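Long-range contacts in F-BAR domain only protein 1 (Danio rerio, PDB 5JP2), which probably acts in an early step of clathrin-mediated endocytosis and may regulate Bmp signalling through the uptake of Bmp receptors: residues B[147-152]-B[280-285]; B[174-179]-B[212-217]; B[179-184]-B[243-248]; B[183-188]-B[205-210]; B[192-197]-B[226-231]. One frame throughout, in Å; residues are numbered along the deposited sequence.

Interaction 1 (B[147-152]-B[280-285]); sequences LSAECQ and YMAGCS
Strand 147-152 passes over the end of strand 280-283 and the C284-S285 tail, the two axes 6.1 Å apart and inclined at 38°, with no direct hydrogen bond between the backbones. These strands belong to two different sheets, so side chains fill the interface. L147 has CG anti to its carbonyl carbon (chi1 -51°), which lays the side chain along A282, CB to CB 3.7 Å, and lets CD1 reach the edge of the Y280 ring near the ring plane. The Y280 hydroxyl turns to the carbonyl of L145 instead. A149 and A282 are small enough for the sheets to close up here: A149 CB lies 4.0 Å from C284 CB. A water bridges the gap, accepting from A149 N and standing 2.7 Å from G283 O, to which it can donate. At the chain end, C284 CB rests 3.5 Å from A149 O. C151 and C284 form a disulfide, though both occur in two conformers, so the sulfur positions are uncertain. The chemistry thus joins an apolar seam to a covalent link that ties the last modelled residues to the neighbouring sheet.

Interaction 2 (B[174-179]-B[212-217]); sequences TQLTSV and ANLSPT
The side chains of Q175 and N213 cross at about a right angle, their amide planes 79° apart, with Q175 OE1 3.6 Å from N213 ND2. One face of the N213 amide takes the methyl of T177, whose CG2 lies 3.8 Å from N213 CG. Threonine suits this place: with OG1 between the backbone N and the carbonyl carbon (chi1 69°), its other branch, CG2, is turned toward the amide. Beyond it, N213 OD1 accepts a 2.7 Å hydrogen bond from a water that in turn accepts from V179 N, so the amide reaches the backbone just past the corner at S178. Beneath these side chains L176 and L214 form a single antiparallel bridge, with L176 N to L214 O at 2.8 Å and L214 N to L176 O at 3.0 Å. P216, having no N-H to offer, brings CD to 3.4 Å from T174 O, while V179 CG1 meets L214 CD1 at 4.1 Å with the side chains about perpendicular. The two segments are loops that run into strand 179-184 and on from strand 206-210 toward helix 219-222; L176 packs on F247 and F275, L214 on Y164 of strand 157-166, and T177 bonds to the backbone of V248 in strand 242-250.

Interaction 3 (B[179-184]-B[243-248]); sequences VQVLLP and LAVQFV
Two neighbouring antiparallel strands inside the long mixed sheet of the mu homology domain meet here, V179-P184 against L243-V248, at 160° between their directions. Q180 and Q246 form a hydrogen-bonded pair, V181 and V245 a non-hydrogen-bonded one, and L182 and A244 again a hydrogen-bonded one. In the last pair L182 N bonds to A244 O at 2.6 Å, and A244 N returns a 2.8 Å bond to L182 O. Side chains alternate between two faces. V181 and V245 belong to the buried face, where V245 packs on L147 of the facing sheet; beta-branched valines suit extended strands and fill such a face closely. V179 adds CG2 against F247 CB (4.0 Å), and the F247 ring goes on to meet Y280 edge-to-face. On the other face Q180, L182, A244 and Q246 are neighbours. Q246 has CG anti to its carbonyl carbon (chi1 -57°) and runs extended beyond it, which carries the amide across to L182, whose CD1 lies 3.6 Å from Q246 CD; A244, being small, lets the two lie close. With an alanine here in place of Q246, CD1 of L182 would probably be left without the flat group it rests on. At the far end of the contact V248 packs on an aromatic side chain of the bound peptide. L243 completes the buried face, its CD2 lying between V181 CG1 at 4.0 Å and L183 CB at 4.1 Å.

Interaction 4 (B[183-188]-B[205-210]); sequences LPLDHS and RRLLWK
L183 and L207 pair antiparallel, L183 N reaching L207 O at 3.0 Å and L207 N reaching L183 O at 2.6 Å. Their side chains run together in the same direction, L183 CD2 4.1 Å from L207 CD1, and leucine on both strands makes this a purely apolar contact. The next pair, P184 with R206, is a non-hydrogen-bonded one, so proline's missing N-H costs nothing across it. L185 N then resumes bonding to R205 O at 3.0 Å. Past this point the chains part and the side chains of H187 and R205 keep company. The edge of the imidazole stands over one face of the guanidinium, the planes 83° apart and H187 CD2 3.5 Å from R205 NH1. H187 gets there because its CG sits between the backbone N and the carbonyl carbon (chi1 60°). On a face of the same ring lies OD1 of D186, and the other oxygen of that carboxylate, OD2, accepts a bond from S188 OG. Further out, W200 NE1 bonds to L185 O and W200 packs on H187, R205 and L207, while W209 presents its ring edge to L183 CB and fastens NE1 to P196 O. R205, whose backbone is in the left-handed region, and R206 both face N201 of the adjoining strand: a G1 beta bulge in a hairpin at the margin of the long sheet.

Interaction 5 (B[192-197]-B[226-231]); sequences LQCQPP and LCASWQ
Four backbone hydrogen bonds join Q193 to S229 and Q195 to C227, two hydrogen-bonded pairs of an antiparallel strand pairing. Q193 N to S229 O measures 3.0 Å and S229 N to Q193 O 2.9 Å; the bonds between Q195 and C227 are similar in length. Between them C194 faces A228 in a non-hydrogen-bonded pair, with C194 SG 4.0 Å from A228 CB. The side chains of Q193, Q195, C227 and S229 share one face. S229 holds OG between its own N and carbonyl carbon (chi1 60°), which sets it alongside Q193, 3.5 Å from CB; the amide NE2 is also near, but at a poor angle for a hydrogen bond. C227 takes the same rotation and brings SG to 4.1 Å from Q195 CB. At the end of the pairing L192 CD2 lies 4.3 Å from W230 CB. P196 follows a cis peptide bond, and its CD lies 3.7 Å from L226 CB, the two side chains about at right angles; its carbonyl is fixed by W209 NE1. A228 is small where W209 and L207 of the facing sheet press in, whereas the large W230 and L226 reach L183 and V181 of strand 179-184. One face of the pair is thus the more polar, built from glutamines, serine and a cysteine thiol, while alanine, leucine and tryptophan seal the strands against the sheet behind them.

Overall arrangement
Strand 179-184 ties the set together: it pairs with 243-248 in interaction 3 and with 205-210 in interaction 4, the contact centres 11 Å apart and L183 and P184 shared. Interaction 2 extends this region past V179, T177 N lying 2.9 Å from V248 O. Interactions 1 and 5 involve the outermost strands of the sheet formed by 145-154, 157-166, 223-231 and 192-195, which faces the long one. Interaction 1 joins interaction 3 through adjacent strands, Y280 O to V245 N at 2.9 Å, and interaction 5 meets interaction 4 at W209 and W230, centres about 10 Å apart. Zinc, bound by H165 and C167, lies about 9 Å from the P216 side chain and about 12 Å from that of L147.

Interaction 1 (B[147-152]-B[280-285])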
# COMPACT_ATOMS: atom_id res chain seq x y z
N LEU B 147 9.96 -11.96 8.80
CA LEU B 147 10.78 -11.57 9.93
C LEU B 147 10.83 -12.68 10.97
O LEU B 147 9.81 -13.31 11.27
CB LEU B 147 10.23 -10.31 10.60
CG LEU B 147 9.94 -9.12 9.72
CD1 LEU B 147 9.50 -7.97 10.57
CD2 LEU B 147 11.13 -8.77 8.89
N SER B 148 12.02 -12.93 11.51
CA SER B 148 12.18 -13.80 12.67
C SER B 148 13.12 -13.14 13.67
O SER B 148 14.31 -12.98 13.39
CB SER B 148 12.73 -15.16 12.26
OG SER B 148 12.91 -15.98 13.40
N ALA B 149 12.58 -12.78 14.83
CA ALA B 149 13.34 -12.17 15.91
C ALA B 149 13.53 -13.15 17.06
O ALA B 149 12.67 -13.99 17.34
CB ALA B 149 12.66 -10.91 16.42
N GLU B 150 14.68 -13.05 17.72
CA GLU B 150 15.02 -13.88 18.86
C GLU B 150 15.63 -12.99 19.93
O GLU B 150 16.22 -11.97 19.63
CB GLU B 150 16.02 -14.98 18.47
CG GLU B 150 15.45 -16.00 17.51
CD GLU B 150 16.47 -17.04 17.09
OE1 GLU B 150 16.14 -17.90 16.25
OE2 GLU B 150 17.62 -16.97 17.57
N CYS B 151 15.47 -13.40 21.19
CA CYS B 151 15.95 -12.61 22.31
C CYS B 151 16.53 -13.52 23.39
O CYS B 151 16.00 -14.60 23.65
CB CYS B 151 14.82 -11.77 22.90
SG CYS B 151 15.37 -10.49 24.03
N GLN B 152 17.61 -13.06 24.01
CA GLN B 152 18.27 -13.78 25.09
C GLN B 152 18.72 -12.77 26.13
O GLN B 152 19.15 -11.67 25.78
CB GLN B 152 19.44 -14.62 24.58
CG GLN B 152 19.01 -15.78 23.69
CD GLN B 152 19.08 -15.46 22.21
OE1 GLN B 152 19.55 -14.40 21.81
NE2 GLN B 152 18.58 -16.38 21.39
N TYR B 280 4.34 -2.88 11.37
CA TYR B 280 4.83 -4.12 10.77
C TYR B 280 5.93 -4.64 11.68
O TYR B 280 7.04 -4.10 11.68
CB TYR B 280 5.34 -3.83 9.35
CG TYR B 280 5.51 -5.00 8.43
CD1 TYR B 280 6.61 -5.82 8.53
CD2 TYR B 280 4.59 -5.25 7.43
CE1 TYR B 280 6.77 -6.88 7.69
CE2 TYR B 280 4.75 -6.31 6.56
CZ TYR B 280 5.85 -7.11 6.69
OH TYR B 280 6.04 -8.18 5.86
N MET B 281 5.66 -5.72 12.42
CA MET B 281 6.39 -5.98 13.65
C MET B 281 6.84 -7.43 13.78
O MET B 281 6.17 -8.36 13.33
CB MET B 281 5.57 -5.68 14.90
CG MET B 281 4.78 -4.42 14.90
SD MET B 281 5.72 -2.93 14.99
CE MET B 281 6.36 -2.98 16.65
N ALA B 282 7.97 -7.61 14.44
CA ALA B 282 8.47 -8.92 14.83
C ALA B 282 8.71 -8.91 16.33
O ALA B 282 9.45 -8.07 16.83
CB ALA B 282 9.76 -9.28 14.11
N GLY B 283 8.06 -9.82 17.04
CA GLY B 283 8.30 -10.02 18.45
C GLY B 283 9.15 -11.25 18.69
O GLY B 283 9.27 -12.11 17.84
N CYS B 284 9.76 -11.32 19.88
CA CYS B 284 10.61 -12.44 20.23
C CYS B 284 10.26 -12.94 21.63
O CYS B 284 9.81 -12.18 22.48
CB CYS B 284 12.09 -12.07 20.17
SG CYS B 284 12.49 -10.44 20.79
N SER B 285 10.47 -14.23 21.84
CA SER B 285 10.19 -14.86 23.13
C SER B 285 11.45 -14.93 23.98
O SER B 285 12.51 -15.31 23.49
CB SER B 285 9.61 -16.26 22.94
OG SER B 285 10.63 -17.15 22.53
O HOH W 1 9.49 -12.75 15.22

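Interaction 2 (B[174-179]-B[212-217])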
# COMPACT_ATOMS: atom_id res chain seq x y z
N THR B 174 8.83 -6.40 -7.42
CA THR B 174 9.27 -5.02 -7.31
C THR B 174 10.20 -4.94 -6.10
O THR B 174 10.27 -5.88 -5.31
CB THR B 174 8.11 -4.02 -7.17
OG1 THR B 174 8.63 -2.69 -7.09
CG2 THR B 174 7.26 -4.29 -5.94
N GLN B 175 10.92 -3.85 -5.98
CA GLN B 175 11.79 -3.64 -4.84
C GLN B 175 11.01 -3.10 -3.65
O GLN B 175 10.02 -2.38 -3.79
CB GLN B 175 12.89 -2.66 -5.21
CG GLN B 175 13.76 -3.12 -6.32
CD GLN B 175 15.10 -2.45 -6.26
OE1 GLN B 175 15.19 -1.23 -6.11
NE2 GLN B 175 16.17 -3.23 -6.35
N LEU B 176 11.49 -3.43 -2.46
CA LEU B 176 11.10 -2.72 -1.26
C LEU B 176 12.14 -1.65 -0.99
O LEU B 176 13.33 -1.95 -0.89
CB LEU B 176 10.99 -3.69 -0.08
CG LEU B 176 10.18 -4.98 -0.34
CD1 LEU B 176 10.33 -5.94 0.78
CD2 LEU B 176 8.71 -4.71 -0.56
N THR B 177 11.71 -0.40 -0.86
CA THR B 177 12.62 0.72 -0.71
C THR B 177 12.31 1.45 0.59
O THR B 177 11.36 1.14 1.29
CB THR B 177 12.55 1.66 -1.92
OG1 THR B 177 11.29 2.33 -1.95
CG2 THR B 177 12.68 0.86 -3.19
N SER B 178 13.13 2.45 0.90
CA SER B 178 13.06 3.18 2.17
C SER B 178 12.97 2.22 3.36
O SER B 178 12.20 2.43 4.30
CB SER B 178 11.90 4.16 2.17
OG SER B 178 12.16 5.24 1.29
N VAL B 179 13.77 1.17 3.33
CA VAL B 179 13.71 0.11 4.33
C VAL B 179 14.42 0.55 5.60
O VAL B 179 15.59 0.93 5.56
CB VAL B 179 14.30 -1.19 3.79
CG1 VAL B 179 14.10 -2.31 4.81
CG2 VAL B 179 13.64 -1.56 2.48
N ALA B 212 19.62 -1.48 2.72
CA ALA B 212 19.59 -1.30 1.28
C ALA B 212 18.25 -1.80 0.75
O ALA B 212 17.56 -2.57 1.40
CB ALA B 212 20.73 -2.06 0.61
N ASN B 213 17.89 -1.34 -0.44
CA ASN B 213 16.66 -1.82 -1.05
C ASN B 213 16.70 -3.33 -1.15
O ASN B 213 17.75 -3.93 -1.38
CB ASN B 213 16.49 -1.21 -2.44
CG ASN B 213 16.33 0.27 -2.40
OD1 ASN B 213 16.05 0.85 -1.37
ND2 ASN B 213 16.48 0.90 -3.55
N LEU B 214 15.53 -3.96 -1.00
CA LEU B 214 15.43 -5.40 -1.01
C LEU B 214 14.64 -5.87 -2.21
O LEU B 214 13.64 -5.25 -2.58
CB LEU B 214 14.76 -5.92 0.23
CG LEU B 214 15.36 -5.43 1.52
CD1 LEU B 214 14.41 -5.77 2.60
CD2 LEU B 214 16.70 -6.06 1.74
N SER B 215 15.09 -6.96 -2.79
CA SER B 215 14.43 -7.49 -3.95
C SER B 215 14.26 -9.00 -3.81
O SER B 215 15.17 -9.68 -3.33
CB SER B 215 15.24 -7.17 -5.21
OG SER B 215 14.73 -7.86 -6.33
N PRO B 216 13.12 -9.54 -4.23
CA PRO B 216 12.96 -10.99 -4.19
C PRO B 216 13.82 -11.71 -5.21
O PRO B 216 14.04 -12.91 -5.07
CB PRO B 216 11.47 -11.18 -4.48
CG PRO B 216 11.06 -9.94 -5.21
CD PRO B 216 11.90 -8.84 -4.66
N THR B 217 14.33 -10.99 -6.21
CA THR B 217 14.98 -11.62 -7.35
C THR B 217 16.28 -12.31 -6.98
O THR B 217 16.66 -13.30 -7.61
CB THR B 217 15.23 -10.58 -8.44
OG1 THR B 217 16.14 -9.59 -7.95
CG2 THR B 217 13.92 -9.92 -8.85
O HOH W 2 16.07 0.80 1.32

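Interaction 3 (B[179-184]-B[243-248])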
# COMPACT_ATOMS: atom_id res chain seq x y z
N VAL B 179 13.77 1.17 3.33
CA VAL B 179 13.71 0.11 4.33
C VAL B 179 14.42 0.55 5.60
O VAL B 179 15.59 0.93 5.56
CB VAL B 179 14.30 -1.19 3.79
CG1 VAL B 179 14.10 -2.31 4.81
CG2 VAL B 179 13.64 -1.56 2.48
N GLN B 180 13.71 0.49 6.72
CA GLN B 180 14.23 0.83 8.03
C GLN B 180 13.83 -0.23 9.04
O GLN B 180 12.76 -0.82 8.94
CB GLN B 180 13.70 2.17 8.52
CG GLN B 180 14.19 3.38 7.78
CD GLN B 180 13.70 4.65 8.42
OE1 GLN B 180 12.91 4.61 9.35
NE2 GLN B 180 14.16 5.78 7.93
N VAL B 181 14.66 -0.44 10.04
CA VAL B 181 14.36 -1.34 11.14
C VAL B 181 14.54 -0.57 12.42
O VAL B 181 15.59 0.04 12.64
CB VAL B 181 15.25 -2.60 11.13
CG1 VAL B 181 14.90 -3.50 12.33
CG2 VAL B 181 15.07 -3.34 9.85
N LEU B 182 13.53 -0.60 13.27
CA LEU B 182 13.47 0.21 14.48
C LEU B 182 13.36 -0.70 15.69
O LEU B 182 12.45 -1.53 15.76
CB LEU B 182 12.29 1.17 14.43
CG LEU B 182 12.28 2.07 13.20
CD1 LEU B 182 10.91 2.63 12.95
CD2 LEU B 182 13.25 3.18 13.41
N LEU B 183 14.29 -0.56 16.61
CA LEU B 183 14.24 -1.26 17.89
C LEU B 183 14.20 -0.21 18.99
O LEU B 183 15.18 0.52 19.19
CB LEU B 183 15.45 -2.17 18.06
CG LEU B 183 15.66 -2.82 19.42
CD1 LEU B 183 14.52 -3.74 19.79
CD2 LEU B 183 16.95 -3.57 19.40
N PRO B 184 13.09 -0.06 19.73
CA PRO B 184 13.08 0.95 20.79
C PRO B 184 13.97 0.53 21.94
O PRO B 184 14.01 -0.64 22.31
CB PRO B 184 11.60 1.01 21.19
CG PRO B 184 11.08 -0.29 20.86
CD PRO B 184 11.82 -0.80 19.66
N LEU B 243 10.57 -5.32 17.36
CA LEU B 243 11.18 -4.54 16.30
C LEU B 243 10.12 -4.14 15.28
O LEU B 243 9.23 -4.92 14.95
CB LEU B 243 12.28 -5.34 15.61
CG LEU B 243 13.46 -5.77 16.47
CD1 LEU B 243 13.34 -7.23 16.80
CD2 LEU B 243 14.74 -5.49 15.77
N ALA B 244 10.23 -2.92 14.78
CA ALA B 244 9.36 -2.41 13.73
C ALA B 244 10.16 -2.24 12.45
O ALA B 244 11.31 -1.78 12.48
CB ALA B 244 8.73 -1.08 14.13
N VAL B 245 9.55 -2.63 11.33
CA VAL B 245 10.13 -2.48 10.00
C VAL B 245 9.25 -1.57 9.16
O VAL B 245 8.02 -1.67 9.18
CB VAL B 245 10.30 -3.84 9.30
CG1 VAL B 245 11.01 -3.67 7.98
CG2 VAL B 245 11.08 -4.77 10.19
N GLN B 246 9.89 -0.71 8.39
CA GLN B 246 9.23 0.22 7.50
C GLN B 246 9.76 0.03 6.10
O GLN B 246 10.96 -0.15 5.90
CB GLN B 246 9.44 1.66 7.97
CG GLN B 246 8.96 1.85 9.38
CD GLN B 246 9.13 3.25 9.86
OE1 GLN B 246 10.15 3.88 9.60
NE2 GLN B 246 8.17 3.74 10.60
N PHE B 247 8.87 0.07 5.12
CA PHE B 247 9.28 0.04 3.73
C PHE B 247 8.14 0.52 2.86
O PHE B 247 7.02 0.73 3.32
CB PHE B 247 9.76 -1.36 3.32
CG PHE B 247 8.73 -2.45 3.49
CD1 PHE B 247 7.66 -2.58 2.61
CD2 PHE B 247 8.88 -3.40 4.49
CE1 PHE B 247 6.73 -3.59 2.76
CE2 PHE B 247 7.97 -4.42 4.65
CZ PHE B 247 6.89 -4.51 3.77
N VAL B 248 8.44 0.65 1.56
CA VAL B 248 7.58 1.26 0.57
C VAL B 248 7.80 0.47 -0.71
O VAL B 248 8.82 -0.18 -0.88
CB VAL B 248 7.91 2.77 0.38
CG1 VAL B 248 7.28 3.34 -0.86
CG2 VAL B 248 7.48 3.56 1.57

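Interaction 4 (B[183-188]-B[205-210])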
# COMPACT_ATOMS: atom_id res chain seq x y z
N LEU B 183 14.29 -0.56 16.61
CA LEU B 183 14.24 -1.26 17.89
C LEU B 183 14.20 -0.21 18.99
O LEU B 183 15.18 0.52 19.19
CB LEU B 183 15.45 -2.17 18.06
CG LEU B 183 15.66 -2.82 19.42
CD1 LEU B 183 14.52 -3.74 19.79
CD2 LEU B 183 16.95 -3.57 19.40
N PRO B 184 13.09 -0.06 19.73
CA PRO B 184 13.08 0.95 20.79
C PRO B 184 13.97 0.53 21.94
O PRO B 184 14.01 -0.64 22.31
CB PRO B 184 11.60 1.01 21.19
CG PRO B 184 11.08 -0.29 20.86
CD PRO B 184 11.82 -0.80 19.66
N LEU B 185 14.72 1.49 22.46
CA LEU B 185 15.65 1.26 23.56
C LEU B 185 15.71 2.51 24.42
O LEU B 185 15.93 3.61 23.91
CB LEU B 185 17.03 0.93 23.01
CG LEU B 185 18.09 0.61 24.05
CD1 LEU B 185 17.66 -0.61 24.83
CD2 LEU B 185 19.39 0.36 23.36
N ASP B 186 15.63 2.33 25.73
CA ASP B 186 15.59 3.47 26.62
C ASP B 186 16.96 4.14 26.73
O ASP B 186 18.00 3.55 26.39
CB ASP B 186 15.10 3.02 28.00
CG ASP B 186 14.79 4.18 28.92
OD1 ASP B 186 14.25 5.20 28.44
OD2 ASP B 186 15.07 4.06 30.12
N HIS B 187 16.97 5.36 27.26
CA HIS B 187 18.21 6.12 27.37
C HIS B 187 19.07 5.66 28.53
O HIS B 187 20.17 6.19 28.71
CB HIS B 187 17.92 7.61 27.47
CG HIS B 187 17.08 7.99 28.65
ND1 HIS B 187 17.47 7.72 29.95
CD2 HIS B 187 15.89 8.61 28.74
CE1 HIS B 187 16.54 8.16 30.78
NE2 HIS B 187 15.57 8.70 30.07
N SER B 188 18.60 4.73 29.34
CA SER B 188 19.36 4.18 30.45
C SER B 188 20.24 3.00 30.04
O SER B 188 20.90 2.42 30.90
CB SER B 188 18.41 3.73 31.55
OG SER B 188 17.71 2.56 31.17
N ARG B 205 13.75 7.60 21.07
CA ARG B 205 14.42 6.62 21.93
C ARG B 205 14.36 5.22 21.31
O ARG B 205 13.74 4.29 21.82
CB ARG B 205 13.82 6.61 23.34
CG ARG B 205 13.56 7.98 23.92
CD ARG B 205 13.40 7.93 25.42
NE ARG B 205 13.07 9.24 25.97
CZ ARG B 205 13.93 10.24 26.09
NH1 ARG B 205 15.18 10.11 25.67
NH2 ARG B 205 13.53 11.40 26.61
N ARG B 206 15.08 5.08 20.20
CA ARG B 206 15.05 3.82 19.47
C ARG B 206 16.29 3.68 18.61
O ARG B 206 16.91 4.67 18.21
CB ARG B 206 13.78 3.71 18.62
CG ARG B 206 13.63 4.80 17.61
CD ARG B 206 12.23 4.83 17.02
NE ARG B 206 12.13 5.84 15.97
CZ ARG B 206 11.01 6.11 15.30
NH1 ARG B 206 9.90 5.45 15.56
NH2 ARG B 206 11.02 7.04 14.36
N LEU B 207 16.67 2.44 18.36
CA LEU B 207 17.76 2.13 17.45
C LEU B 207 17.26 2.07 16.01
O LEU B 207 16.19 1.52 15.73
CB LEU B 207 18.37 0.78 17.80
CG LEU B 207 19.34 0.75 18.95
CD1 LEU B 207 19.79 -0.67 19.15
CD2 LEU B 207 20.50 1.63 18.61
N LEU B 208 18.02 2.67 15.10
CA LEU B 208 17.65 2.76 13.69
C LEU B 208 18.69 2.10 12.80
O LEU B 208 19.85 2.51 12.79
CB LEU B 208 17.48 4.21 13.26
CG LEU B 208 17.26 4.43 11.76
CD1 LEU B 208 15.97 3.79 11.27
CD2 LEU B 208 17.28 5.90 11.43
N TRP B 209 18.27 1.08 12.06
CA TRP B 209 19.03 0.54 10.95
C TRP B 209 18.40 1.01 9.65
O TRP B 209 17.19 0.91 9.47
CB TRP B 209 19.07 -0.98 10.97
CG TRP B 209 19.92 -1.57 12.04
CD1 TRP B 209 21.25 -1.82 11.98
CD2 TRP B 209 19.48 -2.02 13.31
NE1 TRP B 209 21.68 -2.40 13.14
CE2 TRP B 209 20.61 -2.53 13.98
CE3 TRP B 209 18.25 -2.03 13.96
CZ2 TRP B 209 20.54 -3.04 15.26
CZ3 TRP B 209 18.18 -2.55 15.22
CH2 TRP B 209 19.31 -3.05 15.86
N LYS B 210 19.23 1.48 8.73
CA LYS B 210 18.80 1.76 7.36
C LYS B 210 19.33 0.64 6.48
O LYS B 210 20.54 0.41 6.44
CB LYS B 210 19.33 3.10 6.87
CG LYS B 210 18.78 4.32 7.56
CD LYS B 210 19.23 5.57 6.84
CE LYS B 210 18.66 6.82 7.46
NZ LYS B 210 19.13 8.03 6.74

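Interaction 5 (B[192-197]-B[226-231])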
# COMPACT_ATOMS: atom_id res chain seq x y z
N LEU B 192 26.49 -0.48 24.30
CA LEU B 192 25.78 -0.75 23.06
C LEU B 192 26.70 -1.35 22.02
O LEU B 192 27.73 -0.77 21.68
CB LEU B 192 25.20 0.54 22.51
CG LEU B 192 23.71 0.74 22.63
CD1 LEU B 192 23.36 2.12 22.15
CD2 LEU B 192 23.03 -0.31 21.81
N GLN B 193 26.30 -2.49 21.49
CA GLN B 193 26.98 -3.09 20.37
C GLN B 193 25.93 -3.35 19.31
O GLN B 193 24.86 -3.86 19.63
CB GLN B 193 27.69 -4.36 20.82
CG GLN B 193 28.58 -4.10 22.02
CD GLN B 193 28.95 -5.35 22.77
OE1 GLN B 193 29.78 -6.13 22.32
NE2 GLN B 193 28.32 -5.57 23.92
N CYS B 194 26.24 -3.05 18.05
CA CYS B 194 25.30 -3.29 16.95
C CYS B 194 26.08 -3.83 15.77
O CYS B 194 27.10 -3.27 15.38
CB CYS B 194 24.58 -2.01 16.54
SG CYS B 194 23.77 -1.17 17.87
N GLN B 195 25.56 -4.90 15.18
CA GLN B 195 26.10 -5.39 13.94
C GLN B 195 24.90 -5.58 13.02
O GLN B 195 24.05 -6.41 13.29
CB GLN B 195 26.81 -6.71 14.19
CG GLN B 195 27.93 -6.61 15.22
CD GLN B 195 28.23 -7.94 15.88
OE1 GLN B 195 28.60 -8.91 15.22
NE2 GLN B 195 28.05 -8.00 17.20
N PRO B 196 24.84 -4.84 11.91
CA PRO B 196 25.65 -3.70 11.47
C PRO B 196 25.41 -2.48 12.35
O PRO B 196 24.57 -2.55 13.23
CB PRO B 196 25.17 -3.48 10.03
CG PRO B 196 23.90 -4.14 9.92
CD PRO B 196 23.92 -5.28 10.86
N PRO B 197 26.14 -1.39 12.13
CA PRO B 197 25.99 -0.21 12.99
C PRO B 197 24.60 0.39 12.90
O PRO B 197 23.95 0.35 11.86
CB PRO B 197 27.05 0.76 12.46
CG PRO B 197 28.03 -0.08 11.78
CD PRO B 197 27.26 -1.21 11.18
N LEU B 226 20.53 -8.94 11.49
CA LEU B 226 21.12 -7.85 12.25
C LEU B 226 20.85 -8.08 13.73
O LEU B 226 19.93 -8.80 14.10
CB LEU B 226 20.56 -6.49 11.80
CG LEU B 226 19.05 -6.26 11.86
CD1 LEU B 226 18.61 -5.79 13.24
CD2 LEU B 226 18.58 -5.28 10.81
N CYS B 227 21.65 -7.44 14.58
CA CYS B 227 21.52 -7.69 16.01
C CYS B 227 22.11 -6.55 16.81
O CYS B 227 22.91 -5.76 16.32
CB CYS B 227 22.21 -8.99 16.41
SG CYS B 227 23.93 -8.87 16.19
N ALA B 228 21.71 -6.50 18.07
CA ALA B 228 22.19 -5.48 18.99
C ALA B 228 22.17 -6.04 20.40
O ALA B 228 21.39 -6.95 20.70
CB ALA B 228 21.34 -4.21 18.92
N SER B 229 23.03 -5.49 21.25
CA SER B 229 23.12 -5.88 22.65
C SER B 229 23.42 -4.65 23.49
O SER B 229 24.02 -3.69 23.00
CB SER B 229 24.20 -6.92 22.88
OG SER B 229 25.44 -6.39 22.49
N TRP B 230 23.03 -4.70 24.75
CA TRP B 230 23.25 -3.59 25.67
C TRP B 230 23.17 -4.12 27.10
O TRP B 230 22.90 -5.30 27.33
CB TRP B 230 22.23 -2.49 25.44
CG TRP B 230 20.82 -2.96 25.63
CD1 TRP B 230 20.09 -2.91 26.78
CD2 TRP B 230 19.98 -3.56 24.65
NE1 TRP B 230 18.85 -3.44 26.57
CE2 TRP B 230 18.76 -3.84 25.27
CE3 TRP B 230 20.14 -3.87 23.30
CZ2 TRP B 230 17.71 -4.42 24.59
CZ3 TRP B 230 19.10 -4.44 22.63
CH2 TRP B 230 17.90 -4.72 23.27
N GLN B 231 23.41 -3.23 28.06
CA GLN B 231 23.29 -3.54 29.48
C GLN B 231 22.27 -2.60 30.07
O GLN B 231 22.21 -1.43 29.70
CB GLN B 231 24.61 -3.39 30.23
CG GLN B 231 25.60 -4.50 29.99
CD GLN B 231 26.96 -4.18 30.57
OE1 GLN B 231 27.11 -3.22 31.32
NE2 GLN B 231 27.97 -4.94 30.17